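Local coordinates for protein FMN reductase (NADPH) (Bacillus subtilis, PDB 3N2S) that uses NADPH to reduce flavin mononucleotide and also reduces nitroaromatic compounds, quinones and azo dyes, working as a flavin-binding homodimer, at residues Val62-Gln67 with Gly136-Glu141; Gln67-Lys72 with Gly131-Gly136. All coordinates share one frame; numbering follows the deposited sequence.

In the fold
Both contacts line the FMN site of the nitroreductase fold, and they share Gln-67 and Gly-136. Interaction 1 joins the end of helix 54-63 to the 3-10 turn that follows strand 131-135; it is partly buried and has an outer leucine-glutamate contact. Interaction 2, nested within the loop closed by interaction 1, is buried and sets the loop after that helix on the strand itself, an outermost strand of the antiparallel sheet. Neither contact has a direct hydrogen bond between its segments; interaction 1 uses a water bridge and a CA-H...O contact, interaction 2 side-chain packing. Their centres lie about 10 Å apart, and Ala-64 packs on Ile-135 between them. The flavin ties both together, exchanging hydrogen bonds with residues of each.

Interaction 1 (Val62-Gln67 with Gly136-Glu141); sequences VLAGNQ and GGIRNE. With FMN (flavin mononucleotide), chain E.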
loop_
_atom_site.group_PDB
_atom_site.type_symbol
_atom_site.label_atom_id
_atom_site.label_comp_id
_atom_site.label_asym_id
_atom_site.label_seq_id
_atom_site.Cartn_x
_atom_site.Cartn_y
_atom_site.Cartn_z
ATOM N N VAL A 62 -6.189 7.116 -22.296
ATOM C CA VAL A 62 -5.228 6.974 -23.406
ATOM C C VAL A 62 -3.829 6.732 -22.861
ATOM O O VAL A 62 -3.170 5.757 -23.264
ATOM C CB VAL A 62 -5.265 8.179 -24.386
ATOM C CG1 VAL A 62 -4.144 8.081 -25.423
ATOM C CG2 VAL A 62 -6.616 8.255 -25.073
ATOM N N LEU A 63 -3.384 7.594 -21.922
ATOM C CA LEU A 63 -2.058 7.472 -21.299
ATOM C C LEU A 63 -1.905 6.127 -20.607
ATOM O O LEU A 63 -0.822 5.554 -20.650
ATOM C CB LEU A 63 -1.778 8.649 -20.328
ATOM C CG LEU A 63 -1.758 10.057 -20.960
ATOM C CD1 LEU A 63 -1.807 11.161 -19.887
ATOM C CD2 LEU A 63 -0.583 10.224 -21.914
ATOM N N ALA A 64 -2.997 5.585 -20.034
ATOM C CA ALA A 64 -2.998 4.288 -19.335
ATOM C C ALA A 64 -2.932 3.061 -20.284
ATOM O O ALA A 64 -2.846 1.910 -19.836
ATOM C CB ALA A 64 -4.208 4.196 -18.407
ATOM N N GLY A 65 -2.953 3.325 -21.584
ATOM C CA GLY A 65 -2.897 2.308 -22.624
ATOM C C GLY A 65 -4.263 1.955 -23.192
ATOM O O GLY A 65 -4.490 0.802 -23.564
ATOM N N ASN A 66 -5.178 2.937 -23.274
ATOM C CA ASN A 66 -6.557 2.782 -23.770
ATOM C C ASN A 66 -7.375 1.813 -22.928
ATOM O O ASN A 66 -7.689 0.689 -23.338
ATOM C CB ASN A 66 -6.612 2.452 -25.279
ATOM C CG ASN A 66 -6.002 3.541 -26.109
ATOM O OD1 ASN A 66 -6.461 4.671 -26.115
ATOM N ND2 ASN A 66 -4.924 3.234 -26.768
ATOM N N GLN A 67 -7.680 2.245 -21.707
ATOM C CA GLN A 67 -8.438 1.440 -20.777
ATOM C C GLN A 67 -9.785 2.142 -20.630
ATOM O O GLN A 67 -9.854 3.179 -19.985
ATOM C CB GLN A 67 -7.672 1.291 -19.452
ATOM C CG GLN A 67 -6.290 0.657 -19.657
ATOM C CD GLN A 67 -5.715 0.105 -18.386
ATOM O OE1 GLN A 67 -6.400 -0.589 -17.647
ATOM N NE2 GLN A 67 -4.438 0.370 -18.125
ATOM N N GLY A 136 -2.668 1.105 -12.760
ATOM C CA GLY A 136 -1.233 1.386 -12.723
ATOM C C GLY A 136 -0.734 1.848 -14.081
ATOM O O GLY A 136 0.370 2.376 -14.180
ATOM N N GLY A 137 -1.550 1.635 -15.119
ATOM C CA GLY A 137 -1.276 2.026 -16.496
ATOM C C GLY A 137 -0.917 3.489 -16.666
ATOM O O GLY A 137 -0.172 3.833 -17.587
ATOM N N ILE A 138 -1.399 4.366 -15.760
ATOM C CA ILE A 138 -1.043 5.803 -15.776
ATOM C C ILE A 138 0.496 6.007 -15.645
ATOM O O ILE A 138 1.021 7.027 -16.103
ATOM C CB ILE A 138 -1.828 6.665 -14.741
ATOM C CG1 ILE A 138 -1.485 6.283 -13.282
ATOM C CG2 ILE A 138 -3.339 6.644 -15.020
ATOM C CD1 ILE A 138 -1.864 7.341 -12.246
ATOM N N ARG A 139 1.220 5.006 -15.072
ATOM C CA ARG A 139 2.692 5.097 -14.945
ATOM C C ARG A 139 3.444 4.917 -16.278
ATOM O O ARG A 139 4.672 5.021 -16.297
ATOM C CB ARG A 139 3.249 4.152 -13.857
ATOM C CG ARG A 139 2.789 4.531 -12.451
ATOM C CD ARG A 139 3.652 3.905 -11.373
ATOM N NE ARG A 139 3.822 2.457 -11.548
ATOM C CZ ARG A 139 2.965 1.522 -11.132
ATOM N NH1 ARG A 139 1.831 1.867 -10.529
ATOM N NH2 ARG A 139 3.215 0.239 -11.358
ATOM N N ASN A 140 2.715 4.672 -17.391
ATOM C CA ASN A 140 3.323 4.585 -18.725
ATOM C C ASN A 140 3.858 5.959 -19.124
ATOM O O ASN A 140 4.885 6.041 -19.796
ATOM C CB ASN A 140 2.295 4.119 -19.785
ATOM C CG ASN A 140 1.873 2.679 -19.699
ATOM O OD1 ASN A 140 2.628 1.812 -19.265
ATOM N ND2 ASN A 140 0.666 2.387 -20.168
ATOM N N GLU A 141 3.154 7.040 -18.731
ATOM C CA GLU A 141 3.484 8.407 -19.135
ATOM C C GLU A 141 3.260 9.387 -17.991
ATOM O O GLU A 141 2.449 10.291 -18.120
ATOM C CB GLU A 141 2.623 8.804 -20.352
ATOM C CG GLU A 141 2.743 7.869 -21.546
ATOM C CD GLU A 141 2.747 8.520 -22.913
ATOM O OE1 GLU A 141 2.051 8.000 -23.815
ATOM O OE2 GLU A 141 3.463 9.531 -23.091
HETATM N N1 FMN E . -5.953 -3.790 -14.122
HETATM C C2 FMN E . -6.157 -3.178 -15.319
HETATM O O2 FMN E . -7.045 -3.579 -16.094
HETATM N N3 FMN E . -5.394 -2.118 -15.695
HETATM C C4 FMN E . -4.397 -1.520 -14.963
HETATM O O4 FMN E . -3.744 -0.546 -15.359
HETATM C C4A FMN E . -4.149 -2.130 -13.638
HETATM N N5 FMN E . -3.263 -1.603 -12.828
HETATM C C5A FMN E . -3.186 -2.132 -11.521
HETATM C C6 FMN E . -2.312 -1.486 -10.608
HETATM C C7 FMN E . -2.262 -1.879 -9.278
HETATM C C7M FMN E . -1.395 -1.093 -8.306
HETATM C C8 FMN E . -3.016 -3.037 -8.841
HETATM C C8M FMN E . -2.939 -3.537 -7.441
HETATM C C9 FMN E . -3.879 -3.716 -9.751
HETATM C C9A FMN E . -3.969 -3.300 -11.099
HETATM N N10 FMN E . -4.877 -3.862 -12.035
HETATM C C10 FMN E . -5.049 -3.325 -13.273
HETATM C "C1'" FMN E . -5.709 -5.016 -11.629
HETATM C "C2'" FMN E . -4.850 -6.289 -11.622
HETATM O "O2'" FMN E . -4.679 -6.658 -12.925
HETATM C "C3'" FMN E . -5.657 -7.364 -10.899
HETATM O "O3'" FMN E . -5.825 -6.912 -9.521
HETATM C "C4'" FMN E . -4.970 -8.799 -10.982
HETATM O "O4'" FMN E . -5.180 -9.292 -12.320
HETATM C "C5'" FMN E . -5.719 -9.781 -10.039
HETATM O "O5'" FMN E . -7.107 -9.823 -10.486
HETATM P P FMN E . -8.336 -9.560 -9.471
HETATM O O1P FMN E . -8.313 -10.596 -8.375
HETATM O O2P FMN E . -9.479 -9.604 -10.461
HETATM O O3P FMN E . -8.133 -8.103 -9.018
HETATM O O HOH W 1 -0.375 -0.059 -19.582
#
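Leu-63, in the last turn of helix 54-63, lays its CD2 methyl against the aliphatic part of Glu-141, 3.8 Å from that residue's CB. The two side chains cross at about a right angle, and Glu-141, bent at chi2 (-141°), stands at the N-cap position of helix 142-149. The contact sets the C-terminal end of one helix, closed by a Schellman motif with Gly-65 at positive phi, against the 3-10 turn that follows strand 131-135 in the nitroreductase fold. Leu-63 also packs on Val-145 and Val-148 of helix 142-149. Next, Ala-64 comes closest to the turn by its backbone: its CA lies 3.4 Å from Gly-137 O in a nearly straight CA-H...O contact, while its CB rests near Ile-138 CG2. A water joins the segments by donating to Ala-64 O and accepting from Asn-140 ND2; the other end of that amide, OD1, accepts a hydrogen bond from Arg-234 NE. At Gln-67 the chain meets the flavin. The amide reads the pyrimidine edge, OE1 accepting from FMN N3 at 2.7 Å and NE2 donating to FMN O4 at 3.0 Å. NE2 also donates to Ala-64 O, 2.8 Å away; this acceptor lies in the amide plane of Gln-67, although NE2 stands above the plane of the Ala-64 carbonyl. Bonds on opposite ends of the amide fix its rotation. From the turn, Gly-137 N adds a second donor to FMN O4, and Gly-136 N points almost straight at FMN N5, 2.8 Å away with an N-H...N angle of 172°.

Interaction 2 (Gln67-Lys72 with Gly131-Gly136); sequences QPYVEK and GICYIG. With FMN (flavin mononucleotide), chain E.
With CG1 anti to its carbonyl carbon (chi1 -50°) and chi2 at -68°, Ile-135 sends CD1 to the edge of the Tyr-69 ring, 3.6 Å from CE1 and near the ring plane. The same methyl lies 3.7 Å from Gln-67 OE1. Val-70, whose CG2 is anti to its own carbonyl carbon, sets its CG2 methyl against both CG1 and CG2 of Ile-135, 3.8 Å from each. Cys-133 comes in from two residues earlier on the strand: SG makes an oblique sulfur-aromatic contact with Tyr-69, 5.2 Å from the ring centroid. The loop after helix 54-63 thereby covers alternate residues of strand 131-135, an outermost strand of the antiparallel sheet in the nitroreductase fold. Side chains from both segments continue into the FMN pocket. Tyr-69 OH donates to FMN O2 at 2.8 Å, that oxygen lying near the plane of the tyrosine ring, while Cys-133 SG sits 3.6 Å from FMN N1. Tyr-134, on the other side of the strand from these two contacts, packs on Leu-116 of the second subunit and places one ring face under the flavin methyl C8M.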
loop_
_atom_site.group_PDB
_atom_site.type_symbol
_atom_site.label_atom_id
_atom_site.label_comp_id
_atom_site.label_asym_id
_atom_site.label_seq_id
_atom_site.Cartn_x
_atom_site.Cartn_y
_atom_site.Cartn_z
ATOM N N GLN A 67 -7.680 2.245 -21.707
ATOM C CA GLN A 67 -8.438 1.440 -20.777
ATOM C C GLN A 67 -9.785 2.142 -20.630
ATOM O O GLN A 67 -9.854 3.179 -19.985
ATOM C CB GLN A 67 -7.672 1.291 -19.452
ATOM C CG GLN A 67 -6.290 0.657 -19.657
ATOM C CD GLN A 67 -5.715 0.105 -18.386
ATOM O OE1 GLN A 67 -6.400 -0.589 -17.647
ATOM N NE2 GLN A 67 -4.438 0.370 -18.125
ATOM N N PRO A 68 -10.849 1.642 -21.309
ATOM C CA PRO A 68 -12.142 2.366 -21.327
ATOM C C PRO A 68 -12.858 2.555 -19.996
ATOM O O PRO A 68 -13.640 3.496 -19.837
ATOM C CB PRO A 68 -12.995 1.557 -22.321
ATOM C CG PRO A 68 -12.366 0.198 -22.337
ATOM C CD PRO A 68 -10.896 0.451 -22.175
ATOM N N TYR A 69 -12.593 1.665 -19.045
ATOM C CA TYR A 69 -13.142 1.684 -17.698
ATOM C C TYR A 69 -12.525 2.808 -16.830
ATOM O O TYR A 69 -12.952 3.009 -15.701
ATOM C CB TYR A 69 -13.060 0.296 -17.048
ATOM C CG TYR A 69 -11.809 -0.491 -17.407
ATOM C CD1 TYR A 69 -10.716 -0.535 -16.541
ATOM C CD2 TYR A 69 -11.734 -1.220 -18.596
ATOM C CE1 TYR A 69 -9.570 -1.269 -16.858
ATOM C CE2 TYR A 69 -10.587 -1.942 -18.934
ATOM C CZ TYR A 69 -9.508 -1.964 -18.056
ATOM O OH TYR A 69 -8.399 -2.702 -18.374
ATOM N N VAL A 70 -11.600 3.591 -17.402
ATOM C CA VAL A 70 -11.008 4.783 -16.772
ATOM C C VAL A 70 -11.983 5.942 -17.102
ATOM O O VAL A 70 -12.214 6.806 -16.256
ATOM C CB VAL A 70 -9.571 5.055 -17.314
ATOM C CG1 VAL A 70 -9.092 6.476 -16.985
ATOM C CG2 VAL A 70 -8.579 4.017 -16.775
ATOM N N GLU A 71 -12.548 5.954 -18.342
ATOM C CA GLU A 71 -13.515 6.994 -18.753
ATOM C C GLU A 71 -14.896 6.638 -18.275
ATOM O O GLU A 71 -15.609 7.512 -17.786
ATOM C CB GLU A 71 -13.628 7.117 -20.285
ATOM C CG GLU A 71 -12.497 7.807 -20.992
ATOM C CD GLU A 71 -12.830 8.139 -22.438
ATOM O OE1 GLU A 71 -12.276 7.471 -23.336
ATOM O OE2 GLU A 71 -13.631 9.072 -22.675
ATOM N N LYS A 72 -15.321 5.380 -18.526
ATOM C CA LYS A 72 -16.676 4.910 -18.190
ATOM C C LYS A 72 -16.687 4.235 -16.845
ATOM O O LYS A 72 -16.419 3.033 -16.740
ATOM C CB LYS A 72 -17.227 3.962 -19.280
ATOM C CG LYS A 72 -18.732 3.708 -19.157
ATOM C CD LYS A 72 -19.230 2.661 -20.165
ATOM C CE LYS A 72 -20.730 2.703 -20.349
ATOM N NZ LYS A 72 -21.462 2.306 -19.121
ATOM N N GLY A 131 -18.020 -1.763 -7.742
ATOM C CA GLY A 131 -16.870 -2.453 -8.296
ATOM C C GLY A 131 -15.698 -1.497 -8.375
ATOM O O GLY A 131 -15.894 -0.269 -8.456
ATOM N N ILE A 132 -14.469 -2.054 -8.295
ATOM C CA ILE A 132 -13.244 -1.256 -8.400
ATOM C C ILE A 132 -12.246 -1.911 -9.349
ATOM O O ILE A 132 -12.224 -3.135 -9.494
ATOM C CB ILE A 132 -12.576 -0.937 -7.011
ATOM C CG1 ILE A 132 -11.987 -2.190 -6.294
ATOM C CG2 ILE A 132 -13.490 -0.152 -6.065
ATOM C CD1 ILE A 132 -10.473 -2.509 -6.614
ATOM N N CYS A 133 -11.339 -1.094 -9.890
ATOM C CA CYS A 133 -10.195 -1.558 -10.659
ATOM C C CYS A 133 -9.073 -0.554 -10.499
ATOM O O CYS A 133 -9.253 0.632 -10.793
ATOM C CB CYS A 133 -10.504 -1.836 -12.133
ATOM S SG CYS A 133 -9.194 -2.770 -12.978
ATOM N N TYR A 134 -7.927 -1.029 -9.978
ATOM C CA TYR A 134 -6.723 -0.193 -9.855
ATOM C C TYR A 134 -6.173 0.012 -11.253
ATOM O O TYR A 134 -6.311 -0.874 -12.090
ATOM C CB TYR A 134 -5.661 -0.903 -9.024
ATOM C CG TYR A 134 -5.862 -0.806 -7.535
ATOM C CD1 TYR A 134 -5.137 0.107 -6.774
ATOM C CD2 TYR A 134 -6.757 -1.647 -6.874
ATOM C CE1 TYR A 134 -5.311 0.198 -5.398
ATOM C CE2 TYR A 134 -6.923 -1.582 -5.495
ATOM C CZ TYR A 134 -6.206 -0.647 -4.762
ATOM O OH TYR A 134 -6.339 -0.595 -3.412
ATOM N N ILE A 135 -5.577 1.191 -11.526
ATOM C CA ILE A 135 -5.038 1.541 -12.848
ATOM C C ILE A 135 -3.594 2.043 -12.717
ATOM O O ILE A 135 -3.352 3.242 -12.579
ATOM C CB ILE A 135 -5.931 2.565 -13.622
ATOM C CG1 ILE A 135 -7.464 2.140 -13.652
ATOM C CG2 ILE A 135 -5.342 2.862 -15.057
ATOM C CD1 ILE A 135 -7.816 0.850 -14.495
ATOM N N GLY A 136 -2.668 1.105 -12.760
ATOM C CA GLY A 136 -1.233 1.386 -12.723
ATOM C C GLY A 136 -0.734 1.848 -14.081
ATOM O O GLY A 136 0.370 2.376 -14.180
HETATM N N1 FMN E . -5.953 -3.790 -14.122
HETATM C C2 FMN E . -6.157 -3.178 -15.319
HETATM O O2 FMN E . -7.045 -3.579 -16.094
HETATM N N3 FMN E . -5.394 -2.118 -15.695
HETATM C C4 FMN E . -4.397 -1.520 -14.963
HETATM O O4 FMN E . -3.744 -0.546 -15.359
HETATM C C4A FMN E . -4.149 -2.130 -13.638
HETATM N N5 FMN E . -3.263 -1.603 -12.828
HETATM C C5A FMN E . -3.186 -2.132 -11.521
HETATM C C6 FMN E . -2.312 -1.486 -10.608
HETATM C C7 FMN E . -2.262 -1.879 -9.278
HETATM C C7M FMN E . -1.395 -1.093 -8.306
HETATM C C8 FMN E . -3.016 -3.037 -8.841
HETATM C C8M FMN E . -2.939 -3.537 -7.441
HETATM C C9 FMN E . -3.879 -3.716 -9.751
HETATM C C9A FMN E . -3.969 -3.300 -11.099
HETATM N N10 FMN E . -4.877 -3.862 -12.035
HETATM C C10 FMN E . -5.049 -3.325 -13.273
HETATM C "C1'" FMN E . -5.709 -5.016 -11.629
HETATM C "C2'" FMN E . -4.850 -6.289 -11.622
HETATM O "O2'" FMN E . -4.679 -6.658 -12.925
HETATM C "C3'" FMN E . -5.657 -7.364 -10.899
HETATM O "O3'" FMN E . -5.825 -6.912 -9.521
HETATM C "C4'" FMN E . -4.970 -8.799 -10.982
HETATM O "O4'" FMN E . -5.180 -9.292 -12.320
HETATM C "C5'" FMN E . -5.719 -9.781 -10.039
HETATM O "O5'" FMN E . -7.107 -9.823 -10.486
HETATM P P FMN E . -8.336 -9.560 -9.471
HETATM O O1P FMN E . -8.313 -10.596 -8.375
HETATM O O2P FMN E . -9.479 -9.604 -10.461
HETATM O O3P FMN E . -8.133 -8.103 -9.018
#